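Local coordinates for amorpha-4,11-diene synthase (Artemisia annua, PDB 4GAX), which probably cyclises farnesyl diphosphate to a sesquiterpene with loss of diphosphate, crystallised here as an engineered mutant of an alpha-bisabolol synthase, at residues K264-F269 with D280-C285; L422-Y427 with E440-E445; Q88-S93 with T239-A244; Q54-L59 with K245-L250. All blocks are in the same frame, centred on the assembly; numbering follows the deposited sequence.

Contact 1 (K264-F269 with D280-C285)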
loop_
_atom_site.group_PDB
_atom_site.type_symbol
_atom_site.label_atom_id
_atom_site.label_comp_id
_atom_site.label_asym_id
_atom_site.label_seq_id
_atom_site.Cartn_x
_atom_site.Cartn_y
_atom_site.Cartn_z
ATOM N N LYS A 264 4.534 -1.473 -23.385
ATOM C CA LYS A 264 5.203 -2.030 -24.574
ATOM C C LYS A 264 5.562 -3.495 -24.365
ATOM O O LYS A 264 5.321 -4.333 -25.232
ATOM C CB LYS A 264 6.463 -1.235 -24.932
ATOM C CG LYS A 264 6.193 -0.063 -25.850
ATOM C CD LYS A 264 7.242 1.025 -25.696
ATOM C CE LYS A 264 6.672 2.377 -26.093
ATOM N NZ LYS A 264 7.689 3.458 -26.010
ATOM N N TRP A 265 6.164 -3.774 -23.212
ATOM C CA TRP A 265 6.470 -5.136 -22.779
ATOM C C TRP A 265 5.239 -6.038 -22.843
ATOM O O TRP A 265 5.294 -7.144 -23.397
ATOM C CB TRP A 265 6.987 -5.084 -21.346
ATOM C CG TRP A 265 7.273 -6.415 -20.684
ATOM C CD1 TRP A 265 8.416 -7.173 -20.808
ATOM C CD2 TRP A 265 6.437 -7.104 -19.736
ATOM N NE1 TRP A 265 8.324 -8.300 -20.018
ATOM C CE2 TRP A 265 7.124 -8.281 -19.350
ATOM C CE3 TRP A 265 5.169 -6.845 -19.190
ATOM C CZ2 TRP A 265 6.588 -9.190 -18.430
ATOM C CZ3 TRP A 265 4.636 -7.746 -18.282
ATOM C CH2 TRP A 265 5.345 -8.904 -17.906
ATOM N N TRP A 266 4.132 -5.560 -22.275
ATOM C CA TRP A 266 2.890 -6.334 -22.231
ATOM C C TRP A 266 2.314 -6.544 -23.625
ATOM O O TRP A 266 1.857 -7.641 -23.970
ATOM C CB TRP A 266 1.848 -5.645 -21.320
ATOM C CG TRP A 266 0.600 -6.464 -21.138
ATOM C CD1 TRP A 266 -0.670 -6.138 -21.531
ATOM C CD2 TRP A 266 0.513 -7.774 -20.553
ATOM N NE1 TRP A 266 -1.545 -7.154 -21.204
ATOM C CE2 TRP A 266 -0.841 -8.170 -20.609
ATOM C CE3 TRP A 266 1.451 -8.652 -19.991
ATOM C CZ2 TRP A 266 -1.282 -9.403 -20.112
ATOM C CZ3 TRP A 266 1.015 -9.867 -19.494
ATOM C CH2 TRP A 266 -0.343 -10.234 -19.557
ATOM N N LYS A 267 2.317 -5.483 -24.424
ATOM C CA LYS A 267 1.792 -5.570 -25.777
ATOM C C LYS A 267 2.592 -6.565 -26.617
ATOM O O LYS A 267 2.045 -7.219 -27.504
ATOM C CB LYS A 267 1.802 -4.198 -26.452
ATOM C CG LYS A 267 1.386 -4.246 -27.930
ATOM C CD LYS A 267 1.518 -2.879 -28.590
ATOM C CE LYS A 267 1.253 -2.962 -30.094
ATOM N NZ LYS A 267 -0.088 -3.533 -30.374
ATOM N N ALA A 268 3.887 -6.689 -26.334
ATOM C CA ALA A 268 4.715 -7.631 -27.084
ATOM C C ALA A 268 4.263 -9.052 -26.812
ATOM O O ALA A 268 4.281 -9.907 -27.701
ATOM C CB ALA A 268 6.173 -7.469 -26.696
ATOM N N PHE A 269 3.857 -9.298 -25.569
ATOM C CA PHE A 269 3.420 -10.621 -25.157
ATOM C C PHE A 269 2.165 -11.076 -25.913
ATOM O O PHE A 269 1.940 -12.288 -26.102
ATOM C CB PHE A 269 3.215 -10.676 -23.637
ATOM C CG PHE A 269 2.697 -11.997 -23.154
ATOM C CD1 PHE A 269 3.422 -13.161 -23.382
ATOM C CD2 PHE A 269 1.486 -12.087 -22.478
ATOM C CE1 PHE A 269 2.941 -14.402 -22.953
ATOM C CE2 PHE A 269 1.001 -13.324 -22.041
ATOM C CZ PHE A 269 1.733 -14.479 -22.283
ATOM N N ASP A 280 -6.362 -8.837 -19.845
ATOM C CA ASP A 280 -5.488 -7.772 -20.338
ATOM C C ASP A 280 -5.520 -6.625 -19.314
ATOM O O ASP A 280 -6.347 -5.702 -19.427
ATOM C CB ASP A 280 -5.975 -7.294 -21.709
ATOM C CG ASP A 280 -5.026 -6.299 -22.365
ATOM O OD1 ASP A 280 -3.868 -6.179 -21.908
ATOM O OD2 ASP A 280 -5.439 -5.641 -23.352
ATOM N N ARG A 281 -4.631 -6.685 -18.321
ATOM C CA ARG A 281 -4.695 -5.785 -17.162
ATOM C C ARG A 281 -3.368 -5.155 -16.758
ATOM O O ARG A 281 -3.087 -5.009 -15.552
ATOM C CB ARG A 281 -5.261 -6.529 -15.945
ATOM C CG ARG A 281 -6.713 -6.997 -16.116
ATOM C CD ARG A 281 -7.656 -5.810 -16.256
ATOM N NE ARG A 281 -8.514 -5.916 -17.436
ATOM C CZ ARG A 281 -9.691 -6.530 -17.455
ATOM N NH1 ARG A 281 -10.160 -7.101 -16.356
ATOM N NH2 ARG A 281 -10.402 -6.574 -18.571
ATOM N N ILE A 282 -2.557 -4.747 -17.729
ATOM C CA ILE A 282 -1.239 -4.219 -17.356
ATOM C C ILE A 282 -1.335 -2.933 -16.514
ATOM O O ILE A 282 -0.529 -2.717 -15.605
ATOM C CB ILE A 282 -0.297 -4.050 -18.569
ATOM C CG1 ILE A 282 1.160 -4.014 -18.104
ATOM C CG2 ILE A 282 -0.639 -2.804 -19.369
ATOM C CD1 ILE A 282 1.586 -5.253 -17.285
ATOM N N VAL A 283 -2.343 -2.101 -16.781
ATOM C CA VAL A 283 -2.491 -0.843 -16.047
ATOM C C VAL A 283 -2.775 -1.157 -14.587
ATOM O O VAL A 283 -2.203 -0.554 -13.671
ATOM C CB VAL A 283 -3.627 0.037 -16.620
ATOM C CG1 VAL A 283 -3.827 1.288 -15.742
ATOM C CG2 VAL A 283 -3.314 0.437 -18.058
ATOM N N GLU A 284 -3.638 -2.143 -14.389
ATOM C CA GLU A 284 -3.986 -2.634 -13.062
ATOM C C GLU A 284 -2.797 -3.232 -12.299
ATOM O O GLU A 284 -2.653 -3.024 -11.093
ATOM C CB GLU A 284 -5.139 -3.638 -13.176
ATOM C CG GLU A 284 -6.486 -2.991 -13.574
ATOM C CD GLU A 284 -6.576 -2.537 -15.047
ATOM O OE1 GLU A 284 -5.751 -2.966 -15.890
ATOM O OE2 GLU A 284 -7.487 -1.737 -15.367
ATOM N N CYS A 285 -1.931 -3.964 -12.989
ATOM C CA CYS A 285 -0.760 -4.536 -12.314
ATOM C C CYS A 285 0.185 -3.414 -11.908
ATOM O O CYS A 285 0.759 -3.429 -10.819
ATOM C CB CYS A 285 -0.032 -5.525 -13.223
ATOM S SG CYS A 285 -1.034 -6.977 -13.680
#

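Contact 2 (L422-Y427 with E440-E445)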
loop_
_atom_site.group_PDB
_atom_site.type_symbol
_atom_site.label_atom_id
_atom_site.label_comp_id
_atom_site.label_asym_id
_atom_site.label_seq_id
_atom_site.Cartn_x
_atom_site.Cartn_y
_atom_site.Cartn_z
ATOM N N LEU A 422 4.787 -11.100 -3.166
ATOM C CA LEU A 422 4.867 -9.659 -3.375
ATOM C C LEU A 422 5.920 -9.021 -2.481
ATOM O O LEU A 422 6.631 -8.113 -2.918
ATOM C CB LEU A 422 3.509 -8.986 -3.146
ATOM C CG LEU A 422 2.398 -9.431 -4.108
ATOM C CD1 LEU A 422 1.118 -8.648 -3.846
ATOM C CD2 LEU A 422 2.838 -9.290 -5.567
ATOM N N THR A 423 6.016 -9.479 -1.236
ATOM C CA THR A 423 7.019 -8.938 -0.314
ATOM C C THR A 423 8.439 -9.222 -0.805
ATOM O O THR A 423 9.283 -8.326 -0.895
ATOM C CB THR A 423 6.877 -9.541 1.105
ATOM O OG1 THR A 423 5.603 -9.191 1.656
ATOM C CG2 THR A 423 7.986 -9.027 2.028
ATOM N N THR A 424 8.708 -10.473 -1.136
ATOM C CA THR A 424 10.040 -10.816 -1.593
ATOM C C THR A 424 10.330 -10.286 -3.005
ATOM O O THR A 424 11.503 -10.127 -3.376
ATOM C CB THR A 424 10.308 -12.327 -1.489
ATOM O OG1 THR A 424 9.326 -13.037 -2.249
ATOM C CG2 THR A 424 10.235 -12.771 -0.015
ATOM N N THR A 425 9.285 -10.020 -3.788
ATOM C CA THR A 425 9.503 -9.390 -5.098
ATOM C C THR A 425 10.006 -7.970 -4.863
ATOM O O THR A 425 10.849 -7.451 -5.624
ATOM C CB THR A 425 8.235 -9.350 -5.964
ATOM O OG1 THR A 425 7.810 -10.687 -6.267
ATOM C CG2 THR A 425 8.507 -8.612 -7.278
ATOM N N CYS A 426 9.500 -7.333 -3.805
ATOM C CA CYS A 426 10.041 -6.025 -3.395
ATOM C C CYS A 426 11.495 -6.137 -2.942
ATOM O O CYS A 426 12.296 -5.221 -3.180
ATOM C CB CYS A 426 9.212 -5.396 -2.274
ATOM S SG CYS A 426 7.621 -4.742 -2.861
ATOM N N TYR A 427 11.828 -7.240 -2.262
ATOM C CA TYR A 427 13.210 -7.466 -1.858
ATOM C C TYR A 427 14.119 -7.442 -3.093
ATOM O O TYR A 427 15.166 -6.785 -3.106
ATOM C CB TYR A 427 13.376 -8.820 -1.171
ATOM C CG TYR A 427 12.911 -8.908 0.271
ATOM C CD1 TYR A 427 13.373 -9.933 1.089
ATOM C CD2 TYR A 427 11.985 -8.012 0.799
ATOM C CE1 TYR A 427 12.958 -10.054 2.402
ATOM C CE2 TYR A 427 11.563 -8.127 2.130
ATOM C CZ TYR A 427 12.056 -9.151 2.918
ATOM O OH TYR A 427 11.659 -9.287 4.233
ATOM N N GLU A 440 15.528 -13.996 6.189
ATOM C CA GLU A 440 15.237 -14.842 7.338
ATOM C C GLU A 440 13.866 -14.473 7.903
ATOM O O GLU A 440 13.049 -15.347 8.218
ATOM C CB GLU A 440 16.317 -14.689 8.413
ATOM C CG GLU A 440 17.678 -15.235 8.016
ATOM C CD GLU A 440 18.767 -14.858 9.012
ATOM O OE1 GLU A 440 18.465 -14.121 9.980
ATOM O OE2 GLU A 440 19.925 -15.298 8.826
ATOM N N TRP A 441 13.614 -13.178 8.034
ATOM C CA TRP A 441 12.307 -12.711 8.481
ATOM C C TRP A 441 11.200 -13.261 7.577
ATOM O O TRP A 441 10.249 -13.890 8.048
ATOM C CB TRP A 441 12.253 -11.180 8.491
ATOM C CG TRP A 441 10.941 -10.672 8.979
ATOM C CD1 TRP A 441 10.513 -10.618 10.278
ATOM C CD2 TRP A 441 9.876 -10.154 8.183
ATOM N NE1 TRP A 441 9.245 -10.099 10.336
ATOM C CE2 TRP A 441 8.831 -9.799 9.062
ATOM C CE3 TRP A 441 9.702 -9.952 6.809
ATOM C CZ2 TRP A 441 7.633 -9.257 8.612
ATOM C CZ3 TRP A 441 8.513 -9.408 6.363
ATOM C CH2 TRP A 441 7.494 -9.066 7.261
ATOM N N ALA A 442 11.359 -13.032 6.276
ATOM C CA ALA A 442 10.426 -13.517 5.257
ATOM C C ALA A 442 10.117 -15.007 5.361
ATOM O O ALA A 442 8.962 -15.414 5.220
ATOM C CB ALA A 442 10.950 -13.187 3.859
ATOM N N VAL A 443 11.138 -15.825 5.606
ATOM C CA VAL A 443 10.920 -17.272 5.666
ATOM C C VAL A 443 10.397 -17.726 7.029
ATOM O O VAL A 443 9.908 -18.841 7.167
ATOM C CB VAL A 443 12.187 -18.089 5.282
ATOM C CG1 VAL A 443 12.805 -17.560 3.986
ATOM C CG2 VAL A 443 13.208 -18.059 6.401
ATOM N N SER A 444 10.473 -16.847 8.022
ATOM C CA SER A 444 10.053 -17.163 9.384
ATOM C C SER A 444 8.557 -17.358 9.547
ATOM O O SER A 444 8.105 -17.682 10.650
ATOM C CB SER A 444 10.454 -16.026 10.333
ATOM O OG SER A 444 11.855 -15.880 10.379
ATOM N N GLU A 445 7.794 -17.138 8.478
ATOM C CA GLU A 445 6.333 -17.026 8.584
ATOM C C GLU A 445 5.924 -16.007 9.660
ATOM O O GLU A 445 5.266 -16.354 10.645
ATOM C CB GLU A 445 5.687 -18.396 8.833
ATOM C CG GLU A 445 5.800 -19.324 7.640
ATOM C CD GLU A 445 5.557 -20.787 7.985
ATOM O OE1 GLU A 445 4.794 -21.076 8.936
ATOM O OE2 GLU A 445 6.149 -21.648 7.294
#

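Contact 3 (Q88-S93 with T239-A244)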
loop_
_atom_site.group_PDB
_atom_site.type_symbol
_atom_site.label_atom_id
_atom_site.label_comp_id
_atom_site.label_asym_id
_atom_site.label_seq_id
_atom_site.Cartn_x
_atom_site.Cartn_y
_atom_site.Cartn_z
ATOM N N GLN A 88 4.979 15.548 4.240
ATOM C CA GLN A 88 4.613 14.153 4.005
ATOM C C GLN A 88 3.291 14.054 3.252
ATOM O O GLN A 88 3.157 13.299 2.284
ATOM C CB GLN A 88 4.521 13.383 5.337
ATOM C CG GLN A 88 5.873 13.099 5.995
ATOM C CD GLN A 88 5.722 12.443 7.374
ATOM O OE1 GLN A 88 4.667 12.528 8.005
ATOM N NE2 GLN A 88 6.777 11.786 7.837
ATOM N N ARG A 89 2.301 14.805 3.711
ATOM C CA ARG A 89 0.991 14.773 3.075
ATOM C C ARG A 89 0.987 15.419 1.701
ATOM O O ARG A 89 0.170 15.057 0.841
ATOM C CB ARG A 89 -0.051 15.420 3.993
ATOM C CG ARG A 89 -0.113 14.730 5.373
ATOM C CD ARG A 89 -1.205 15.334 6.211
ATOM N NE ARG A 89 -2.510 14.980 5.676
ATOM C CZ ARG A 89 -3.652 15.119 6.343
ATOM N NH1 ARG A 89 -3.653 15.635 7.568
ATOM N NH2 ARG A 89 -4.796 14.742 5.783
ATOM N N LEU A 90 1.875 16.393 1.491
ATOM C CA LEU A 90 1.998 17.000 0.155
ATOM C C LEU A 90 2.727 16.080 -0.845
ATOM O O LEU A 90 2.789 16.365 -2.059
ATOM C CB LEU A 90 2.698 18.359 0.220
ATOM C CG LEU A 90 1.860 19.471 0.866
ATOM C CD1 LEU A 90 2.733 20.722 1.104
ATOM C CD2 LEU A 90 0.670 19.802 -0.025
ATOM N N GLY A 91 3.296 15.002 -0.319
ATOM C CA GLY A 91 3.839 13.936 -1.141
ATOM C C GLY A 91 5.270 14.172 -1.579
ATOM O O GLY A 91 5.715 13.568 -2.558
ATOM N N ILE A 92 5.985 15.049 -0.866
ATOM C CA ILE A 92 7.380 15.364 -1.213
ATOM C C ILE A 92 8.391 14.975 -0.134
ATOM O O ILE A 92 9.514 15.491 -0.094
ATOM C CB ILE A 92 7.567 16.845 -1.573
ATOM C CG1 ILE A 92 6.763 17.743 -0.632
ATOM C CG2 ILE A 92 7.133 17.098 -3.003
ATOM C CD1 ILE A 92 7.091 19.210 -0.822
ATOM N N SER A 93 7.999 14.062 0.747
ATOM C CA SER A 93 8.912 13.610 1.788
ATOM C C SER A 93 10.179 12.971 1.198
ATOM O O SER A 93 11.259 13.094 1.781
ATOM C CB SER A 93 8.204 12.660 2.753
ATOM O OG SER A 93 7.735 11.512 2.068
ATOM N N THR A 239 5.848 28.450 -0.517
ATOM C CA THR A 239 6.987 27.710 -1.054
ATOM C C THR A 239 6.704 26.219 -1.117
ATOM O O THR A 239 6.995 25.581 -2.126
ATOM C CB THR A 239 8.256 27.949 -0.238
ATOM O OG1 THR A 239 8.757 29.253 -0.545
ATOM C CG2 THR A 239 9.322 26.908 -0.572
ATOM N N LEU A 240 6.154 25.654 -0.046
ATOM C CA LEU A 240 5.861 24.222 -0.036
ATOM C C LEU A 240 4.872 23.832 -1.128
ATOM O O LEU A 240 5.045 22.810 -1.797
ATOM C CB LEU A 240 5.282 23.772 1.309
ATOM C CG LEU A 240 6.166 23.538 2.528
ATOM C CD1 LEU A 240 5.277 23.031 3.670
ATOM C CD2 LEU A 240 7.271 22.531 2.220
ATOM N N ILE A 241 3.813 24.619 -1.290
ATOM C CA ILE A 241 2.791 24.247 -2.265
ATOM C C ILE A 241 3.331 24.365 -3.684
ATOM O O ILE A 241 3.014 23.530 -4.544
ATOM C CB ILE A 241 1.456 25.037 -2.102
ATOM C CG1 ILE A 241 0.354 24.381 -2.950
ATOM C CG2 ILE A 241 1.618 26.500 -2.496
ATOM C CD1 ILE A 241 0.113 22.917 -2.604
ATOM N N LYS A 242 4.167 25.373 -3.932
ATOM C CA LYS A 242 4.749 25.519 -5.266
ATOM C C LYS A 242 5.613 24.309 -5.607
ATOM O O LYS A 242 5.514 23.728 -6.699
ATOM C CB LYS A 242 5.581 26.795 -5.351
ATOM C CG LYS A 242 6.058 27.104 -6.757
ATOM C CD LYS A 242 6.997 28.299 -6.772
ATOM C CE LYS A 242 7.188 28.821 -8.188
ATOM N NZ LYS A 242 8.294 29.815 -8.248
ATOM N N LEU A 243 6.450 23.921 -4.653
ATOM C CA LEU A 243 7.310 22.762 -4.812
ATOM C C LEU A 243 6.514 21.468 -4.952
ATOM O O LEU A 243 6.831 20.616 -5.795
ATOM C CB LEU A 243 8.235 22.648 -3.595
ATOM C CG LEU A 243 9.160 21.433 -3.553
ATOM C CD1 LEU A 243 10.045 21.380 -4.791
ATOM C CD2 LEU A 243 10.002 21.479 -2.303
ATOM N N ALA A 244 5.498 21.305 -4.111
ATOM C CA ALA A 244 4.713 20.073 -4.132
ATOM C C ALA A 244 4.037 19.839 -5.482
ATOM O O ALA A 244 3.919 18.699 -5.941
ATOM C CB ALA A 244 3.664 20.065 -3.000
HETATM O O HOH W 1 3.965 16.253 -4.599
#

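Contact 4 (Q54-L59 with K245-L250)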
loop_
_atom_site.group_PDB
_atom_site.type_symbol
_atom_site.label_atom_id
_atom_site.label_comp_id
_atom_site.label_asym_id
_atom_site.label_seq_id
_atom_site.Cartn_x
_atom_site.Cartn_y
_atom_site.Cartn_z
ATOM N N GLN A 54 15.831 24.044 -12.007
ATOM C CA GLN A 54 16.414 25.142 -11.241
ATOM C C GLN A 54 15.460 25.734 -10.212
ATOM O O GLN A 54 15.844 25.979 -9.065
ATOM C CB GLN A 54 16.890 26.252 -12.180
ATOM C CG GLN A 54 17.627 27.363 -11.461
ATOM C CD GLN A 54 18.816 26.838 -10.673
ATOM O OE1 GLN A 54 19.564 25.983 -11.154
ATOM N NE2 GLN A 54 18.988 27.337 -9.451
ATOM N N ILE A 55 14.229 25.999 -10.639
ATOM C CA ILE A 55 13.199 26.506 -9.741
ATOM C C ILE A 55 13.063 25.549 -8.567
ATOM O O ILE A 55 13.070 25.964 -7.408
ATOM C CB ILE A 55 11.833 26.627 -10.455
ATOM C CG1 ILE A 55 11.860 27.751 -11.497
ATOM C CG2 ILE A 55 10.712 26.878 -9.447
ATOM C CD1 ILE A 55 11.799 29.146 -10.904
ATOM N N VAL A 56 12.972 24.262 -8.878
ATOM C CA VAL A 56 12.758 23.246 -7.869
ATOM C C VAL A 56 13.949 23.151 -6.915
ATOM O O VAL A 56 13.781 22.922 -5.716
ATOM C CB VAL A 56 12.431 21.883 -8.523
ATOM C CG1 VAL A 56 13.163 20.748 -7.839
ATOM C CG2 VAL A 56 10.927 21.643 -8.516
ATOM N N LYS A 57 15.150 23.356 -7.445
ATOM C CA LYS A 57 16.364 23.258 -6.638
ATOM C C LYS A 57 16.375 24.319 -5.537
ATOM O O LYS A 57 16.634 24.017 -4.365
ATOM C CB LYS A 57 17.608 23.376 -7.532
ATOM C CG LYS A 57 18.933 23.218 -6.802
ATOM C CD LYS A 57 20.092 23.002 -7.774
ATOM C CE LYS A 57 20.354 24.231 -8.634
ATOM N NZ LYS A 57 21.441 23.989 -9.628
ATOM N N ASP A 58 16.064 25.556 -5.911
ATOM C CA ASP A 58 16.027 26.661 -4.958
ATOM C C ASP A 58 14.863 26.557 -3.967
ATOM O O ASP A 58 14.985 26.962 -2.801
ATOM C CB ASP A 58 15.994 27.990 -5.701
ATOM C CG ASP A 58 17.156 28.131 -6.670
ATOM O OD1 ASP A 58 18.299 27.799 -6.283
ATOM O OD2 ASP A 58 16.920 28.556 -7.821
ATOM N N LEU A 59 13.736 26.018 -4.423
ATOM C CA LEU A 59 12.631 25.741 -3.510
ATOM C C LEU A 59 13.066 24.742 -2.444
ATOM O O LEU A 59 12.763 24.914 -1.263
ATOM C CB LEU A 59 11.423 25.192 -4.264
ATOM C CG LEU A 59 10.643 26.211 -5.100
ATOM C CD1 LEU A 59 9.582 25.496 -5.931
ATOM C CD2 LEU A 59 10.001 27.271 -4.207
ATOM N N LYS A 245 3.578 20.912 -6.110
ATOM C CA LYS A 245 2.854 20.762 -7.369
ATOM C C LYS A 245 3.809 20.504 -8.527
ATOM O O LYS A 245 3.512 19.692 -9.409
ATOM C CB LYS A 245 1.996 21.992 -7.650
ATOM C CG LYS A 245 0.846 22.191 -6.671
ATOM C CD LYS A 245 0.154 23.555 -6.934
ATOM C CE LYS A 245 -1.138 23.395 -7.707
ATOM N NZ LYS A 245 -1.734 24.725 -8.089
ATOM N N LEU A 246 4.945 21.206 -8.535
ATOM C CA LEU A 246 5.968 21.009 -9.570
ATOM C C LEU A 246 6.481 19.573 -9.504
ATOM O O LEU A 246 6.648 18.895 -10.529
ATOM C CB LEU A 246 7.141 21.976 -9.373
ATOM C CG LEU A 246 7.145 23.320 -10.114
ATOM C CD1 LEU A 246 5.749 23.830 -10.356
ATOM C CD2 LEU A 246 7.963 24.362 -9.335
ATOM N N GLU A 247 6.732 19.115 -8.282
ATOM C CA GLU A 247 7.252 17.771 -8.051
ATOM C C GLU A 247 6.198 16.723 -8.366
ATOM O O GLU A 247 6.513 15.675 -8.913
ATOM C CB GLU A 247 7.708 17.629 -6.606
ATOM C CG GLU A 247 9.031 18.319 -6.343
ATOM C CD GLU A 247 10.188 17.644 -7.064
ATOM O OE1 GLU A 247 10.105 16.419 -7.337
ATOM O OE2 GLU A 247 11.179 18.341 -7.355
ATOM N N PHE A 248 4.944 17.007 -8.030
ATOM C CA PHE A 248 3.895 16.050 -8.335
ATOM C C PHE A 248 3.907 15.761 -9.812
ATOM O O PHE A 248 3.817 14.607 -10.217
ATOM C CB PHE A 248 2.510 16.574 -7.970
ATOM C CG PHE A 248 1.445 15.548 -8.164
ATOM C CD1 PHE A 248 1.189 14.613 -7.173
ATOM C CD2 PHE A 248 0.768 15.450 -9.370
ATOM C CE1 PHE A 248 0.222 13.641 -7.358
ATOM C CE2 PHE A 248 -0.199 14.463 -9.571
ATOM C CZ PHE A 248 -0.472 13.567 -8.562
ATOM N N ASN A 249 3.992 16.818 -10.613
ATOM C CA ASN A 249 3.930 16.662 -12.071
ATOM C C ASN A 249 5.171 15.964 -12.629
ATOM O O ASN A 249 5.072 15.130 -13.542
ATOM C CB ASN A 249 3.660 18.005 -12.771
ATOM C CG ASN A 249 2.209 18.477 -12.606
ATOM O OD1 ASN A 249 1.322 17.709 -12.189
ATOM N ND2 ASN A 249 1.961 19.745 -12.947
ATOM N N LEU A 250 6.337 16.298 -12.085
ATOM C CA LEU A 250 7.571 15.629 -12.500
ATOM C C LEU A 250 7.509 14.136 -12.204
ATOM O O LEU A 250 7.849 13.308 -13.045
ATOM C CB LEU A 250 8.777 16.230 -11.779
ATOM C CG LEU A 250 9.049 17.702 -12.094
ATOM C CD1 LEU A 250 10.310 18.183 -11.367
ATOM C CD2 LEU A 250 9.156 17.928 -13.602
#

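Contact 1 (K264-F269 with D280-C285)
A chi1 of -175° swings the Trp266 indole away from its own backbone N and out of helix 238-269 to Ile282 and Asp280, while the first torsion of Ile282, also near 180°, sets CG1 alongside the Trp266 side chain, 3.7 Å from Trp266 CB. The backbone itself places Ile282 CB over one face of the Trp266 five-membered ring, 3.9 Å from its centroid, a CH-pi contact in which the two side chains run past each other in opposite directions. The indole edge does the polar work. Trp266 NE1 donates to Asp280 OD1 over 2.6 Å, with a bent N-H...O angle of 144°; the oxygen lies in the ring plane, and the carboxylate is turned 26° from it. An alanine at Trp266 is likely to leave Asp280 OD1 without this donor and to open a gap beside Ile282. Farther along, Ile282 CD1 meets the edge of the Trp265 ring, 4.1 Å from CZ3. Leu314 of helix 299-322 and Val271 also pack on Trp266. Arg281, at the N-cap position of helix 282-292, turns away and gives NH1 to Phe542 O. The pairing joins the C-terminal end of helix 238-269 to the start of helix 282-292, across a connection that includes the short helix 271-274, in the all-helical terpene synthase fold.

Contact 2 (L422-Y427 with E440-E445)
Trp441 opens the contact from helix 436-443, meeting Tyr427 and Thr423 of helix 419-429 with the edge of its six-membered ring. Tyr427 OH lies near the indole plane, 3.3 Å from Trp441 CE3, and the two aromatic side chains cross at about a right angle. Tyr427 has CG anti to its carbonyl carbon (chi1 -78°), which points the phenol across the gap to this edge. The hydroxyl hydrogen bonds to Ala438 O, one turn before Trp441. Thr423 CG2 comes up to the same indole edge, 4.4 Å from Trp441 CZ3. Next in sequence, Ala442 points at the partner helix and marks the closest backbone approach, its CA 7.4 Å from that of Thr424. Its CB touches Thr424 CG2 at 4.0 Å and also comes obliquely to Tyr427 CE1 at 4.0 Å, while Phe383 of helix 374-399 covers both Thr424 and Ala442. The helix then finishes: Ser444 N bonds back to Trp441 O, and Glu445 leaves helical geometry with positive phi. Both helices belong to the metal-binding domain. The threonines turn their hydroxyls to carbonyls of their own helix, Thr423 to Ala419 and Thr424 to Asn420, and present methyls across the contact. Between the two segments the contact is thus apolar and aromatic, and the one buried hydroxyl that reaches across, that of Tyr427, is satisfied by the Ala438 carbonyl of the same partner helix.

Contact 3 (Q88-S93 with T239-A244)
This is a buried, apolar contact between the turn that follows helix 77-89 and the first turns of the long helix 238-269, with Leu90 and Ile92 reaching across to Leu240, Ile241, Leu243 and Ala244. Leu90 lies closest to Ala244, CB to CB 3.8 Å, a spacing that the small alanine permits. Its two methyls then diverge: CD1 meets Leu240 CB at 4.0 Å, and CD2 meets Ile241 CD1, each pair of side chains crossing at about a right angle. Gly91, with positive phi, ends helix 77-89 in a Schellman motif; Leu90 and Ile92, the residues before and after it, both point at helix 238-269. Segment 88-93 belongs to the N-terminal domain of the terpene synthase family, an all-helical unit, and Tyr226 of helix 219-232 also covers Leu90. Ile92 holds CG1 between its backbone N and carbonyl carbon (chi1 41°); CD1 thereby reaches Leu243 CD2 at 4.0 Å, while CG2 lies on Ala244 CA. A single water supplies the polar link. It donates to Leu90 O and to Ala244 O, each at 2.8 Å, bridging two acceptors that could not bond to each other directly. Beyond the apolar patch, Arg89 forms a salt bridge through NH2 with Glu222.

Contact 4 (Q54-L59 with K245-L250)
Helices 52-71 and 238-269 meet at Val56 and Leu246, whose CA atoms are 7.3 Å apart; the axes of the short segments approach to 10.8 Å with a signed crossing angle of -129°, a steeply oblique crossing, nearer antiparallel than parallel. Leu246 supplies the central apolar side chain. Its CD2 touches Ile55 CG2 at 3.7 Å and Leu59 CD1 at 3.9 Å, so one methyl spans residues a helical turn apart, and its CB meets Val56 CG2 as the two side chains pass in opposite directions. Helix 52-71 belongs to the N-terminal domain of the family, and here it crosses the early part of the long helix that runs on toward the metal-binding domain; Leu59 also packs on Thr239 and Leu243, earlier on that helix. Glu247 crosses Val56 at about a right angle. Bent at chi2, its chain brings OE2 to 3.2 Å from Val56 CG1 and 3.5 Å from Val56 CG2, but the Val56 methyls sit at an unusual chi1 of 137°, and the closeness is therefore uncertain. The other oxygen, OE1, is hydrogen-bonded to Tyr94 OH. On the side of helix 52-71 turned from this pairing, Gln54 NE2 donates to Asp58 OD2 on the syn side of the carboxylate but 27° out of its plane, and Asp58 OD1 forms a salt bridge with Lys61.

Helix 238-269 takes part in three of the four contacts: its start in contacts 3 and 4, its far end in contact 1, whose centre is about 31 to 32 Å from theirs. Contacts 3 and 4 adjoin, their centres about 9 Å apart, and Ile92 packs on Glu247 while Leu243 touches both Leu59 and Val56. Contact 2 stands apart, its centre across the chain's centre from contact 3. All four are buried, though contact 4 has the exposed Ile55 at its edge. Contact 1 carries a direct tryptophan-carboxylate bond, whereas contacts 3 and 4, where N-terminal helices meet the start of helix 238-269, are largely aliphatic, contact 3 adding a water bridge; contact 2 packs aromatic edges and methyls.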